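Local coordinates for phosphoglycerol transferase (Streptococcus pyogenes, PDB 5U9Z), which probably transfers glycerol phosphate onto the rhamnose-based group A carbohydrate of the streptococcal cell wall, through a manganese-binding domain of the alkaline phosphatase superfamily, at residues G87-E92 and N143-K148; I41-E46 and F200-M205; L78-S83 and H305-S310; I16-Q21 and L372-F377. All coordinates share one frame; numbering follows the deposited sequence.

Contact 1 (G87-E92 and N143-K148); sequences GTANME and NNFNRK. With MN (manganese (II) ion), chain C.
Glu92 extends its CG anti to the backbone N (chi1 -176°) and Arg147 runs straight from CG to NE, which brings carboxylate and guanidinium edge to edge in almost one plane, 2° apart. The grip is side-on and falls on a single oxygen: Glu92 OE1 takes the NE of Arg147 at 2.7 Å on its syn lone pair, and the NH2 of Arg147 at 3.1 Å through a more bent bond. Glu92 OE2 is held separately by the hydroxyl of Tyr151, so both ends of the carboxylate are fixed. Helix 88-97 begins just after Gly87, and its first residue, Thr88, binds manganese through OG1 at 2.0 Å; alkaline phosphatase superfamily enzymes carry their nucleophile at such a helix start, next to the metal. The methyl of the same threonine, CG2, lies 3.7 Å from Arg147 NH2, at the guanidinium edge, the two side chains crossing at about a right angle. Toward the surface, the methyl of Ala89 rests against Phe145, CB to CB 3.8 Å.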
loop_
_atom_site.group_PDB
_atom_site.type_symbol
_atom_site.label_atom_id
_atom_site.label_comp_id
_atom_site.label_asym_id
_atom_site.label_seq_id
_atom_site.Cartn_x
_atom_site.Cartn_y
_atom_site.Cartn_z
ATOM N N GLY A 87 -12.966 -1.435 -0.265
ATOM C CA GLY A 87 -12.081 -1.417 -1.413
ATOM C C GLY A 87 -10.675 -1.894 -1.137
ATOM O O GLY A 87 -9.776 -1.613 -1.936
ATOM N N THR A 88 -10.465 -2.618 -0.035
ATOM C CA THR A 88 -9.146 -3.086 0.379
ATOM C C THR A 88 -8.276 -3.549 -0.790
ATOM O O THR A 88 -7.186 -3.012 -1.023
ATOM C CB THR A 88 -9.327 -4.228 1.386
ATOM O OG1 THR A 88 -10.321 -3.862 2.355
ATOM C CG2 THR A 88 -8.006 -4.552 2.089
ATOM N N ALA A 89 -8.749 -4.544 -1.543
ATOM C CA ALA A 89 -7.897 -5.198 -2.531
ATOM C C ALA A 89 -7.505 -4.276 -3.677
ATOM O O ALA A 89 -6.536 -4.570 -4.383
ATOM C CB ALA A 89 -8.593 -6.440 -3.080
ATOM N N ASN A 90 -8.229 -3.173 -3.881
ATOM C CA ASN A 90 -7.882 -2.249 -4.956
ATOM C C ASN A 90 -6.649 -1.426 -4.606
ATOM O O ASN A 90 -5.805 -1.165 -5.472
ATOM C CB ASN A 90 -9.068 -1.335 -5.263
ATOM C CG ASN A 90 -10.209 -2.074 -5.926
ATOM O OD1 ASN A 90 -9.990 -3.034 -6.666
ATOM N ND2 ASN A 90 -11.435 -1.635 -5.664
HETATM N N MSE A 91 -6.529 -0.998 -3.356
HETATM C CA MSE A 91 -5.323 -0.305 -2.926
HETATM C C MSE A 91 -4.162 -1.294 -2.964
HETATM O O MSE A 91 -3.075 -0.974 -3.441
HETATM C CB MSE A 91 -5.497 0.290 -1.528
HETATM C CG MSE A 91 -5.936 1.758 -1.529
HETATM SE SE MSE A 91 -7.655 2.092 -2.405
HETATM C CE MSE A 91 -8.803 1.103 -1.176
ATOM N N GLU A 92 -4.420 -2.508 -2.474
ATOM C CA GLU A 92 -3.421 -3.572 -2.519
ATOM C C GLU A 92 -2.881 -3.763 -3.934
ATOM O O GLU A 92 -1.665 -3.810 -4.148
ATOM C CB GLU A 92 -4.045 -4.865 -1.992
ATOM C CG GLU A 92 -3.105 -6.043 -1.890
ATOM C CD GLU A 92 -3.844 -7.325 -1.570
ATOM O OE1 GLU A 92 -4.939 -7.242 -0.974
ATOM O OE2 GLU A 92 -3.342 -8.413 -1.924
ATOM N N ASN A 143 -9.228 -16.911 -0.768
ATOM C CA ASN A 143 -9.939 -16.666 -2.015
ATOM C C ASN A 143 -10.742 -15.372 -2.010
ATOM O O ASN A 143 -11.302 -15.010 -3.051
ATOM C CB ASN A 143 -10.870 -17.841 -2.328
ATOM C CG ASN A 143 -10.109 -19.096 -2.688
ATOM O OD1 ASN A 143 -9.472 -19.161 -3.739
ATOM N ND2 ASN A 143 -10.162 -20.096 -1.817
ATOM N N ASN A 144 -10.818 -14.671 -0.881
ATOM C CA ASN A 144 -11.490 -13.379 -0.857
ATOM C C ASN A 144 -10.847 -12.444 -1.873
ATOM O O ASN A 144 -9.623 -12.287 -1.906
ATOM C CB ASN A 144 -11.429 -12.766 0.546
ATOM C CG ASN A 144 -12.419 -13.406 1.508
ATOM O OD1 ASN A 144 -13.111 -14.363 1.161
ATOM N ND2 ASN A 144 -12.487 -12.877 2.728
ATOM N N PHE A 145 -11.683 -11.835 -2.711
ATOM C CA PHE A 145 -11.239 -10.882 -3.729
ATOM C C PHE A 145 -10.190 -11.486 -4.661
ATOM O O PHE A 145 -9.360 -10.770 -5.229
ATOM C CB PHE A 145 -10.727 -9.592 -3.081
ATOM C CG PHE A 145 -11.789 -8.854 -2.312
ATOM C CD1 PHE A 145 -12.722 -8.074 -2.975
ATOM C CD2 PHE A 145 -11.871 -8.964 -0.933
ATOM C CE1 PHE A 145 -13.709 -7.405 -2.276
ATOM C CE2 PHE A 145 -12.854 -8.295 -0.230
ATOM C CZ PHE A 145 -13.777 -7.518 -0.903
ATOM N N ASN A 146 -10.235 -12.809 -4.843
ATOM C CA ASN A 146 -9.406 -13.501 -5.828
ATOM C C ASN A 146 -7.921 -13.447 -5.474
ATOM O O ASN A 146 -7.066 -13.523 -6.359
ATOM C CB ASN A 146 -9.629 -12.925 -7.232
ATOM C CG ASN A 146 -9.319 -13.928 -8.333
ATOM O OD1 ASN A 146 -9.481 -15.133 -8.153
ATOM N ND2 ASN A 146 -8.869 -13.431 -9.481
ATOM N N ARG A 147 -7.595 -13.323 -4.185
ATOM C CA ARG A 147 -6.196 -13.165 -3.796
ATOM C C ARG A 147 -5.387 -14.426 -4.079
ATOM O O ARG A 147 -4.266 -14.343 -4.595
ATOM C CB ARG A 147 -6.096 -12.788 -2.319
ATOM C CG ARG A 147 -6.443 -11.338 -2.033
ATOM C CD ARG A 147 -5.951 -10.909 -0.662
ATOM N NE ARG A 147 -6.303 -9.522 -0.366
ATOM C CZ ARG A 147 -7.395 -9.138 0.291
ATOM N NH1 ARG A 147 -8.262 -10.032 0.741
ATOM N NH2 ARG A 147 -7.615 -7.848 0.506
ATOM N N LYS A 148 -5.934 -15.601 -3.750
ATOM C CA LYS A 148 -5.202 -16.847 -3.965
ATOM C C LYS A 148 -4.746 -16.972 -5.411
ATOM O O LYS A 148 -3.606 -17.365 -5.682
ATOM C CB LYS A 148 -6.071 -18.045 -3.579
ATOM C CG LYS A 148 -5.332 -19.380 -3.594
ATOM C CD LYS A 148 -6.295 -20.558 -3.529
ATOM C CE LYS A 148 -5.552 -21.883 -3.436
ATOM N NZ LYS A 148 -4.917 -22.081 -2.103
HETATM MN MN MN C . -10.197 -2.540 3.921
HETATM O O HOH W 1 -12.212 -3.632 3.875
#

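Contact 2 (I41-E46 and F200-M205); sequences IYLLSE and FSVITM. With MN (manganese (II) ion), chain C.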
loop_
_atom_site.group_PDB
_atom_site.type_symbol
_atom_site.label_atom_id
_atom_site.label_comp_id
_atom_site.label_asym_id
_atom_site.label_seq_id
_atom_site.Cartn_x
_atom_site.Cartn_y
_atom_site.Cartn_z
ATOM N N ILE A 41 8.496 -5.331 3.316
ATOM C CA ILE A 41 7.220 -5.759 3.878
ATOM C C ILE A 41 6.178 -4.718 3.486
ATOM O O ILE A 41 6.216 -3.580 3.972
ATOM C CB ILE A 41 7.295 -5.919 5.403
ATOM C CG1 ILE A 41 8.409 -6.902 5.783
ATOM C CG2 ILE A 41 5.956 -6.395 5.957
ATOM C CD1 ILE A 41 8.747 -6.905 7.252
ATOM N N TYR A 42 5.257 -5.093 2.598
ATOM C CA TYR A 42 4.088 -4.270 2.300
ATOM C C TYR A 42 2.996 -4.634 3.299
ATOM O O TYR A 42 2.490 -5.761 3.297
ATOM C CB TYR A 42 3.620 -4.470 0.861
ATOM C CG TYR A 42 4.401 -3.672 -0.164
ATOM C CD1 TYR A 42 5.657 -3.157 0.133
ATOM C CD2 TYR A 42 3.877 -3.426 -1.427
ATOM C CE1 TYR A 42 6.368 -2.429 -0.799
ATOM C CE2 TYR A 42 4.583 -2.697 -2.365
ATOM C CZ TYR A 42 5.830 -2.202 -2.044
ATOM O OH TYR A 42 6.542 -1.476 -2.967
ATOM N N LEU A 43 2.639 -3.682 4.155
ATOM C CA LEU A 43 1.783 -3.934 5.311
ATOM C C LEU A 43 0.534 -3.064 5.198
ATOM O O LEU A 43 0.567 -1.866 5.505
ATOM C CB LEU A 43 2.555 -3.662 6.601
ATOM C CG LEU A 43 1.954 -4.073 7.943
ATOM C CD1 LEU A 43 1.464 -5.507 7.934
ATOM C CD2 LEU A 43 3.011 -3.890 9.024
ATOM N N LEU A 44 -0.563 -3.672 4.750
ATOM C CA LEU A 44 -1.854 -2.999 4.645
ATOM C C LEU A 44 -2.555 -3.116 5.993
ATOM O O LEU A 44 -3.009 -4.201 6.372
ATOM C CB LEU A 44 -2.688 -3.618 3.524
ATOM C CG LEU A 44 -3.971 -2.907 3.082
ATOM C CD1 LEU A 44 -4.439 -3.471 1.744
ATOM C CD2 LEU A 44 -5.084 -3.037 4.109
ATOM N N SER A 45 -2.640 -2.000 6.718
ATOM C CA SER A 45 -3.302 -1.963 8.022
ATOM C C SER A 45 -4.767 -1.606 7.795
ATOM O O SER A 45 -5.111 -0.439 7.586
ATOM C CB SER A 45 -2.610 -0.967 8.945
ATOM O OG SER A 45 -3.139 -1.031 10.261
ATOM N N GLU A 46 -5.630 -2.617 7.848
ATOM C CA GLU A 46 -7.038 -2.466 7.496
ATOM C C GLU A 46 -7.689 -1.326 8.270
ATOM O O GLU A 46 -7.652 -1.295 9.504
ATOM C CB GLU A 46 -7.772 -3.786 7.763
ATOM C CG GLU A 46 -9.291 -3.725 7.637
ATOM C CD GLU A 46 -9.745 -3.271 6.270
ATOM O OE1 GLU A 46 -10.414 -2.220 6.177
ATOM O OE2 GLU A 46 -9.421 -3.963 5.285
ATOM N N PHE A 200 7.207 -9.482 1.664
ATOM C CA PHE A 200 5.968 -9.818 2.352
ATOM C C PHE A 200 4.847 -8.906 1.873
ATOM O O PHE A 200 4.999 -7.679 1.871
ATOM C CB PHE A 200 6.123 -9.678 3.867
ATOM C CG PHE A 200 7.034 -10.694 4.491
ATOM C CD1 PHE A 200 6.532 -11.895 4.960
ATOM C CD2 PHE A 200 8.388 -10.438 4.632
ATOM C CE1 PHE A 200 7.366 -12.829 5.550
ATOM C CE2 PHE A 200 9.228 -11.369 5.217
ATOM C CZ PHE A 200 8.715 -12.566 5.678
ATOM N N SER A 201 3.725 -9.506 1.479
ATOM C CA SER A 201 2.489 -8.780 1.192
ATOM C C SER A 201 1.489 -9.146 2.283
ATOM O O SER A 201 1.008 -10.284 2.338
ATOM C CB SER A 201 1.950 -9.120 -0.195
ATOM O OG SER A 201 0.827 -8.314 -0.505
ATOM N N VAL A 202 1.182 -8.182 3.147
ATOM C CA VAL A 202 0.406 -8.415 4.357
ATOM C C VAL A 202 -0.881 -7.604 4.286
ATOM O O VAL A 202 -0.869 -6.431 3.899
ATOM C CB VAL A 202 1.216 -8.044 5.617
ATOM C CG1 VAL A 202 0.466 -8.444 6.880
ATOM C CG2 VAL A 202 2.590 -8.700 5.582
ATOM N N ILE A 203 -1.990 -8.236 4.667
ATOM C CA ILE A 203 -3.295 -7.588 4.758
ATOM C C ILE A 203 -3.891 -7.983 6.102
ATOM O O ILE A 203 -4.313 -9.131 6.284
ATOM C CB ILE A 203 -4.231 -7.989 3.607
ATOM C CG1 ILE A 203 -3.548 -7.780 2.256
ATOM C CG2 ILE A 203 -5.536 -7.195 3.670
ATOM C CD1 ILE A 203 -2.847 -9.018 1.725
ATOM N N THR A 204 -3.932 -7.039 7.039
ATOM C CA THR A 204 -4.421 -7.311 8.383
ATOM C C THR A 204 -5.944 -7.443 8.383
ATOM O O THR A 204 -6.617 -7.243 7.365
ATOM C CB THR A 204 -3.979 -6.208 9.344
ATOM O OG1 THR A 204 -4.675 -4.995 9.033
ATOM C CG2 THR A 204 -2.477 -5.969 9.245
HETATM N N MSE A 205 -6.497 -7.787 9.546
HETATM C CA MSE A 205 -7.943 -7.957 9.701
HETATM C C MSE A 205 -8.499 -7.433 11.028
HETATM O O MSE A 205 -9.714 -7.332 11.189
HETATM C CB MSE A 205 -8.315 -9.438 9.567
HETATM C CG MSE A 205 -8.592 -9.881 8.145
HETATM SE SE MSE A 205 -10.215 -9.085 7.388
HETATM C CE MSE A 205 -11.564 -10.204 8.247
HETATM MN MN MN C . -10.197 -2.540 3.921
HETATM O O HOH W 2 -8.790 -6.653 5.269
HETATM O O HOH W 1 -12.212 -3.632 3.875
#
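Leu43 and Val202 form the tight part of this parallel strand pair. Their side chains run alongside each other in the same direction, and Leu43 CD1 stands only 3.3 Å from Val202 CG1, closer than ordinary van der Waals contact; Ile41 and Phe200 continue this face, with Ile41 CG1 at 3.7 Å from Phe200 CD2. Helix 181-191 packs over Val202 and Leu43. The face of Tyr42, Leu44, Ser201 and Ile203 meets more loosely across the pair, Leu44 CD2 lying 4.2 Å from Ile203 CG2, and it turns to helix 88-97. The backbone hydrogen bonds alternate in donor between the strands, from Tyr42 N on Phe200 O at 2.7 Å to Thr204 N on Leu44 O. Past the last rung a side chain takes over: with OG1 set between the backbone N and the carbonyl carbon (chi1 69°), Thr204 accepts Glu46 N at 2.8 Å, a nearly straight bond (168°). Here the strands diverge and water 2 links the segments, donating to Glu46 OE2 and Thr204 O. Glu46 binds manganese with both carboxylate oxygens, a metal ligand at the C-terminal end of a strand in the central mixed sheet, as in the alkaline phosphatase fold.

Contact 3 (L78-S83 and H305-S310); sequences LMQSDS and HPLINS
Leu78 and Gln80 offer their backbone N-H groups to the neighbouring strand: Leu78 N bonds to Pro306 O at 2.8 Å and Gln80 N to Ile308 O at 2.9 Å, while Ile308 N returns a bond to Leu78 O at 3.2 Å. The alpha hydrogens of Leu307 and Met79 add C-H...O contacts to the same ladder, to Leu78 O and Ile308 O. Side chains then lie over it. Leu307 reaches across with CD1, 4.0 Å from Gln80 N and near Leu78 CB. On the other face the selenomethionine Met79 bends at its last torsion (chi3 76°), bringing SE to 3.8 Å from Ser310 CB. The two strands are parallel in sense but twisted by 40°, and 307-309 is the outermost strand on this side of the mixed central sheet, joined to the rest of it through 75-80. Where the two segments separate, water 3 bridges them, 2.7 Å from Gln80 O and 2.8 Å from Ser310 OG, with Asp82 OD2 also within bonding distance. A second shell positions two of these residues: Gln94 NE2 of helix 88-97 bonds to Asp82 OD2, and Asp312 OD2 receives the N-H of Asn309. Leu336 and Tyr292 pack on Ile308. Toward the metal site, Ser81 OG bonds to the carbonyl of Asp269, a manganese ligand.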
loop_
_atom_site.group_PDB
_atom_site.type_symbol
_atom_site.label_atom_id
_atom_site.label_comp_id
_atom_site.label_asym_id
_atom_site.label_seq_id
_atom_site.Cartn_x
_atom_site.Cartn_y
_atom_site.Cartn_z
ATOM N N LEU A 78 0.356 11.470 4.108
ATOM C CA LEU A 78 -1.018 11.055 3.868
ATOM C C LEU A 78 -1.112 10.312 2.544
ATOM O O LEU A 78 -0.468 10.694 1.561
ATOM C CB LEU A 78 -1.962 12.258 3.848
ATOM C CG LEU A 78 -1.922 13.150 5.089
ATOM C CD1 LEU A 78 -2.857 14.334 4.909
ATOM C CD2 LEU A 78 -2.283 12.363 6.332
HETATM N N MSE A 79 -1.916 9.256 2.529
HETATM C CA MSE A 79 -2.198 8.518 1.303
HETATM C C MSE A 79 -3.633 8.770 0.863
HETATM O O MSE A 79 -4.566 8.630 1.652
HETATM C CB MSE A 79 -1.975 7.016 1.502
HETATM C CG MSE A 79 -2.078 6.204 0.209
HETATM SE SE MSE A 79 -2.675 4.367 0.516
HETATM C CE MSE A 79 -4.581 4.706 0.823
ATOM N N GLN A 80 -3.808 9.141 -0.401
ATOM C CA GLN A 80 -5.139 9.328 -0.958
ATOM C C GLN A 80 -5.716 7.970 -1.324
ATOM O O GLN A 80 -5.112 7.221 -2.099
ATOM C CB GLN A 80 -5.089 10.243 -2.179
ATOM C CG GLN A 80 -6.443 10.469 -2.838
ATOM C CD GLN A 80 -6.500 11.772 -3.603
ATOM O OE1 GLN A 80 -6.050 12.810 -3.115
ATOM N NE2 GLN A 80 -7.049 11.726 -4.812
ATOM N N SER A 81 -6.872 7.647 -0.755
ATOM C CA SER A 81 -7.554 6.391 -1.017
ATOM C C SER A 81 -8.661 6.612 -2.037
ATOM O O SER A 81 -9.201 7.713 -2.171
ATOM C CB SER A 81 -8.136 5.805 0.270
ATOM O OG SER A 81 -8.813 4.589 0.008
ATOM N N ASP A 82 -8.993 5.548 -2.763
ATOM C CA ASP A 82 -9.974 5.626 -3.832
ATOM C C ASP A 82 -11.392 5.322 -3.372
ATOM O O ASP A 82 -12.330 5.508 -4.153
ATOM C CB ASP A 82 -9.585 4.664 -4.960
ATOM C CG ASP A 82 -8.259 5.026 -5.602
ATOM O OD1 ASP A 82 -8.173 6.101 -6.231
ATOM O OD2 ASP A 82 -7.297 4.242 -5.463
ATOM N N SER A 83 -11.576 4.862 -2.135
ATOM C CA SER A 83 -12.896 4.491 -1.646
ATOM C C SER A 83 -12.970 4.778 -0.152
ATOM O O SER A 83 -11.990 5.191 0.476
ATOM C CB SER A 83 -13.204 3.020 -1.954
ATOM O OG SER A 83 -12.141 2.176 -1.547
ATOM N N HIS A 305 7.073 13.882 1.011
ATOM C CA HIS A 305 5.934 13.391 0.231
ATOM C C HIS A 305 4.704 13.417 1.125
ATOM O O HIS A 305 4.211 12.373 1.572
ATOM C CB HIS A 305 6.203 11.985 -0.308
ATOM C CG HIS A 305 7.363 11.916 -1.249
ATOM N ND1 HIS A 305 7.354 12.530 -2.483
ATOM C CD2 HIS A 305 8.570 11.313 -1.137
ATOM C CE1 HIS A 305 8.505 12.305 -3.091
ATOM N NE2 HIS A 305 9.261 11.569 -2.295
ATOM N N PRO A 306 4.181 14.610 1.419
ATOM C CA PRO A 306 3.042 14.704 2.344
ATOM C C PRO A 306 1.754 14.109 1.796
ATOM O O PRO A 306 0.897 13.705 2.591
ATOM C CB PRO A 306 2.908 16.214 2.585
ATOM C CG PRO A 306 3.508 16.844 1.378
ATOM C CD PRO A 306 4.603 15.931 0.919
ATOM N N LEU A 307 1.585 14.032 0.478
ATOM C CA LEU A 307 0.381 13.449 -0.106
ATOM C C LEU A 307 0.758 12.675 -1.360
ATOM O O LEU A 307 1.291 13.257 -2.310
ATOM C CB LEU A 307 -0.652 14.535 -0.431
ATOM C CG LEU A 307 -1.928 14.070 -1.135
ATOM C CD1 LEU A 307 -2.637 12.986 -0.330
ATOM C CD2 LEU A 307 -2.856 15.248 -1.379
ATOM N N ILE A 308 0.479 11.370 -1.367
ATOM C CA ILE A 308 0.747 10.515 -2.519
ATOM C C ILE A 308 -0.371 9.485 -2.641
ATOM O O ILE A 308 -1.230 9.352 -1.768
ATOM C CB ILE A 308 2.121 9.816 -2.421
ATOM C CG1 ILE A 308 2.193 8.944 -1.166
ATOM C CG2 ILE A 308 3.239 10.855 -2.416
ATOM C CD1 ILE A 308 3.468 8.135 -1.038
ATOM N N ASN A 309 -0.350 8.752 -3.750
ATOM C CA ASN A 309 -1.335 7.722 -4.039
ATOM C C ASN A 309 -0.799 6.346 -3.652
ATOM O O ASN A 309 0.406 6.150 -3.477
ATOM C CB ASN A 309 -1.703 7.742 -5.525
ATOM C CG ASN A 309 -3.101 7.232 -5.784
ATOM O OD1 ASN A 309 -4.034 7.531 -5.039
ATOM N ND2 ASN A 309 -3.255 6.451 -6.843
ATOM N N SER A 310 -1.715 5.381 -3.521
ATOM C CA SER A 310 -1.297 4.019 -3.202
ATOM C C SER A 310 -0.368 3.460 -4.273
ATOM O O SER A 310 0.486 2.615 -3.976
ATOM C CB SER A 310 -2.518 3.111 -3.032
ATOM O OG SER A 310 -3.264 3.011 -4.235
HETATM O O HOH W 3 -5.240 4.872 -3.490
#

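Contact 4 (I16-Q21 and L372-F377); sequences IAQKYQ and LKHKTF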
loop_
_atom_site.group_PDB
_atom_site.type_symbol
_atom_site.label_atom_id
_atom_site.label_comp_id
_atom_site.label_asym_id
_atom_site.label_seq_id
_atom_site.Cartn_x
_atom_site.Cartn_y
_atom_site.Cartn_z
ATOM N N ILE A 16 8.515 6.020 -25.295
ATOM C CA ILE A 16 8.502 5.990 -23.836
ATOM C C ILE A 16 9.570 5.039 -23.311
ATOM O O ILE A 16 10.280 5.352 -22.348
ATOM C CB ILE A 16 7.098 5.605 -23.333
ATOM C CG1 ILE A 16 6.079 6.675 -23.737
ATOM C CG2 ILE A 16 7.089 5.428 -21.819
ATOM C CD1 ILE A 16 4.645 6.200 -23.689
ATOM N N ALA A 17 9.699 3.862 -23.928
ATOM C CA ALA A 17 10.663 2.876 -23.449
ATOM C C ALA A 17 12.086 3.418 -23.511
ATOM O O ALA A 17 12.903 3.138 -22.626
ATOM C CB ALA A 17 10.545 1.590 -24.266
ATOM N N GLN A 18 12.402 4.195 -24.549
ATOM C CA GLN A 18 13.749 4.741 -24.678
ATOM C C GLN A 18 13.970 5.887 -23.697
ATOM O O GLN A 18 14.999 5.941 -23.012
ATOM C CB GLN A 18 13.990 5.209 -26.116
ATOM C CG GLN A 18 13.800 4.124 -27.171
ATOM C CD GLN A 18 14.739 2.946 -26.982
ATOM O OE1 GLN A 18 15.933 3.121 -26.729
ATOM N NE2 GLN A 18 14.202 1.735 -27.098
ATOM N N LYS A 19 13.011 6.813 -23.618
ATOM C CA LYS A 19 13.162 7.976 -22.749
ATOM C C LYS A 19 13.498 7.564 -21.322
ATOM O O LYS A 19 14.435 8.092 -20.713
ATOM C CB LYS A 19 11.879 8.812 -22.775
ATOM C CG LYS A 19 11.911 10.049 -21.881
ATOM C CD LYS A 19 10.534 10.683 -21.761
ATOM C CE LYS A 19 10.103 11.350 -23.058
ATOM N NZ LYS A 19 8.739 11.938 -22.952
ATOM N N TYR A 20 12.740 6.620 -20.770
ATOM C CA TYR A 20 12.923 6.236 -19.378
ATOM C C TYR A 20 14.013 5.188 -19.193
ATOM O O TYR A 20 14.442 4.962 -18.057
ATOM C CB TYR A 20 11.591 5.747 -18.800
ATOM C CG TYR A 20 10.563 6.852 -18.766
ATOM C CD1 TYR A 20 10.563 7.792 -17.744
ATOM C CD2 TYR A 20 9.613 6.977 -19.771
ATOM C CE1 TYR A 20 9.635 8.818 -17.714
ATOM C CE2 TYR A 20 8.682 7.998 -19.749
ATOM C CZ TYR A 20 8.697 8.916 -18.719
ATOM O OH TYR A 20 7.772 9.933 -18.693
ATOM N N GLN A 21 14.476 4.556 -20.274
ATOM C CA GLN A 21 15.712 3.784 -20.194
ATOM C C GLN A 21 16.889 4.700 -19.885
ATOM O O GLN A 21 17.757 4.360 -19.074
ATOM C CB GLN A 21 15.949 3.029 -21.502
ATOM C CG GLN A 21 17.148 2.081 -21.476
ATOM C CD GLN A 21 16.845 0.767 -20.783
ATOM O OE1 GLN A 21 15.994 -0.002 -21.234
ATOM N NE2 GLN A 21 17.540 0.502 -19.680
ATOM N N LEU A 372 6.268 -6.057 -24.498
ATOM C CA LEU A 372 6.943 -7.350 -24.525
ATOM C C LEU A 372 8.182 -7.305 -25.410
ATOM O O LEU A 372 9.125 -8.077 -25.199
ATOM C CB LEU A 372 5.977 -8.435 -25.003
ATOM C CG LEU A 372 6.557 -9.849 -25.117
ATOM C CD1 LEU A 372 7.017 -10.363 -23.756
ATOM C CD2 LEU A 372 5.540 -10.796 -25.738
ATOM N N LYS A 373 8.204 -6.404 -26.395
ATOM C CA LYS A 373 9.347 -6.284 -27.290
ATOM C C LYS A 373 10.457 -5.411 -26.719
ATOM O O LYS A 373 11.599 -5.506 -27.182
ATOM C CB LYS A 373 8.890 -5.731 -28.643
ATOM C CG LYS A 373 8.138 -6.746 -29.490
ATOM C CD LYS A 373 7.710 -6.161 -30.825
ATOM C CE LYS A 373 7.176 -7.243 -31.749
ATOM N NZ LYS A 373 6.741 -6.696 -33.064
ATOM N N HIS A 374 10.152 -4.568 -25.733
ATOM C CA HIS A 374 11.159 -3.767 -25.036
ATOM C C HIS A 374 11.526 -4.554 -23.781
ATOM O O HIS A 374 10.949 -4.365 -22.709
ATOM C CB HIS A 374 10.632 -2.368 -24.731
ATOM C CG HIS A 374 10.177 -1.620 -25.947
ATOM N ND1 HIS A 374 8.963 -1.859 -26.556
ATOM C CD2 HIS A 374 10.779 -0.653 -26.678
ATOM C CE1 HIS A 374 8.833 -1.063 -27.603
ATOM N NE2 HIS A 374 9.921 -0.322 -27.699
ATOM N N LYS A 375 12.496 -5.458 -23.929
ATOM C CA LYS A 375 12.755 -6.479 -22.919
ATOM C C LYS A 375 13.452 -5.944 -21.674
ATOM O O LYS A 375 13.527 -6.665 -20.672
ATOM C CB LYS A 375 13.599 -7.599 -23.526
ATOM C CG LYS A 375 12.841 -8.489 -24.495
ATOM C CD LYS A 375 13.756 -9.541 -25.101
ATOM C CE LYS A 375 12.964 -10.712 -25.661
ATOM N NZ LYS A 375 12.363 -11.545 -24.581
ATOM N N THR A 376 13.974 -4.720 -21.706
ATOM C CA THR A 376 14.664 -4.145 -20.558
ATOM C C THR A 376 13.815 -3.125 -19.804
ATOM O O THR A 376 14.312 -2.498 -18.862
ATOM C CB THR A 376 15.978 -3.493 -21.002
ATOM O OG1 THR A 376 15.707 -2.429 -21.921
ATOM C CG2 THR A 376 16.880 -4.514 -21.676
ATOM N N PHE A 377 12.546 -2.953 -20.184
ATOM C CA PHE A 377 11.740 -1.885 -19.602
ATOM C C PHE A 377 11.440 -2.133 -18.128
ATOM O O PHE A 377 11.315 -1.175 -17.357
ATOM C CB PHE A 377 10.436 -1.723 -20.387
ATOM C CG PHE A 377 9.613 -0.544 -19.953
ATOM C CD1 PHE A 377 9.953 0.738 -20.354
ATOM C CD2 PHE A 377 8.502 -0.716 -19.145
ATOM C CE1 PHE A 377 9.201 1.825 -19.956
ATOM C CE2 PHE A 377 7.747 0.368 -18.745
ATOM C CZ PHE A 377 8.097 1.640 -19.151
#
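Ala17 and Phe377, whose CA atoms are 6.2 Å apart, mark the nearest approach of a helical turn, 16-21, to a type I beta turn running from His374 to Phe377. The turn is closed by a weak bond from Phe377 N to His374 O, and it presents three side chains to the helix. Ala17 sits between two rings: its CB meets His374 CD2 obliquely at 3.3 Å, and its CA lies 3.8 Å from CD1 of Phe377, whose CG stands anti to the backbone N (chi1 -174°) and so carries the ring back to the helix. Gln18 crosses His374 at about a right angle, its NE2 4.2 Å from the ring edge at CD2. One polar link joins the segments, Thr376 OG1 donating to Gln21 OE1 at a modelled 2.5 Å, short enough for the exact length to be doubtful; the hydroxyl is tilted 30° from the carbonyl plane, and the bend of Gln21 at chi2 turns its amide to meet it. The arrangement ties helix 10-28 to the C-terminal tail of the chain. Phe377 also packs on Ile360 of helix 348-363 and Pro327 of helix 327-338 and is backbone-bonded to Tyr328, while Ile16 rests on helix 348-363 and Tyr20 OH bonds to Asp356.

How the contacts relate
Contacts 1 and 2, with centres 11 Å apart, meet at the manganese, each giving it one protein ligand, Thr88 and Glu46; Asp269 and His270 complete the protein part of the site, and water 1 also binds it. Away from the metal the two contacts also pack directly, Ile203 CG1 lying 3.6 Å from Glu92 OE1. Contact 3 belongs to the same sheet as contact 2 but comes no nearer to it than about 7 Å between nearest atoms; it reaches contact 1 through Met91, whose SE is 3.7 Å from Ser81 OG. Contact 4 stands apart, its centre 28 to 31 Å from the others, joining near-terminal segments that enclose all three along the chain.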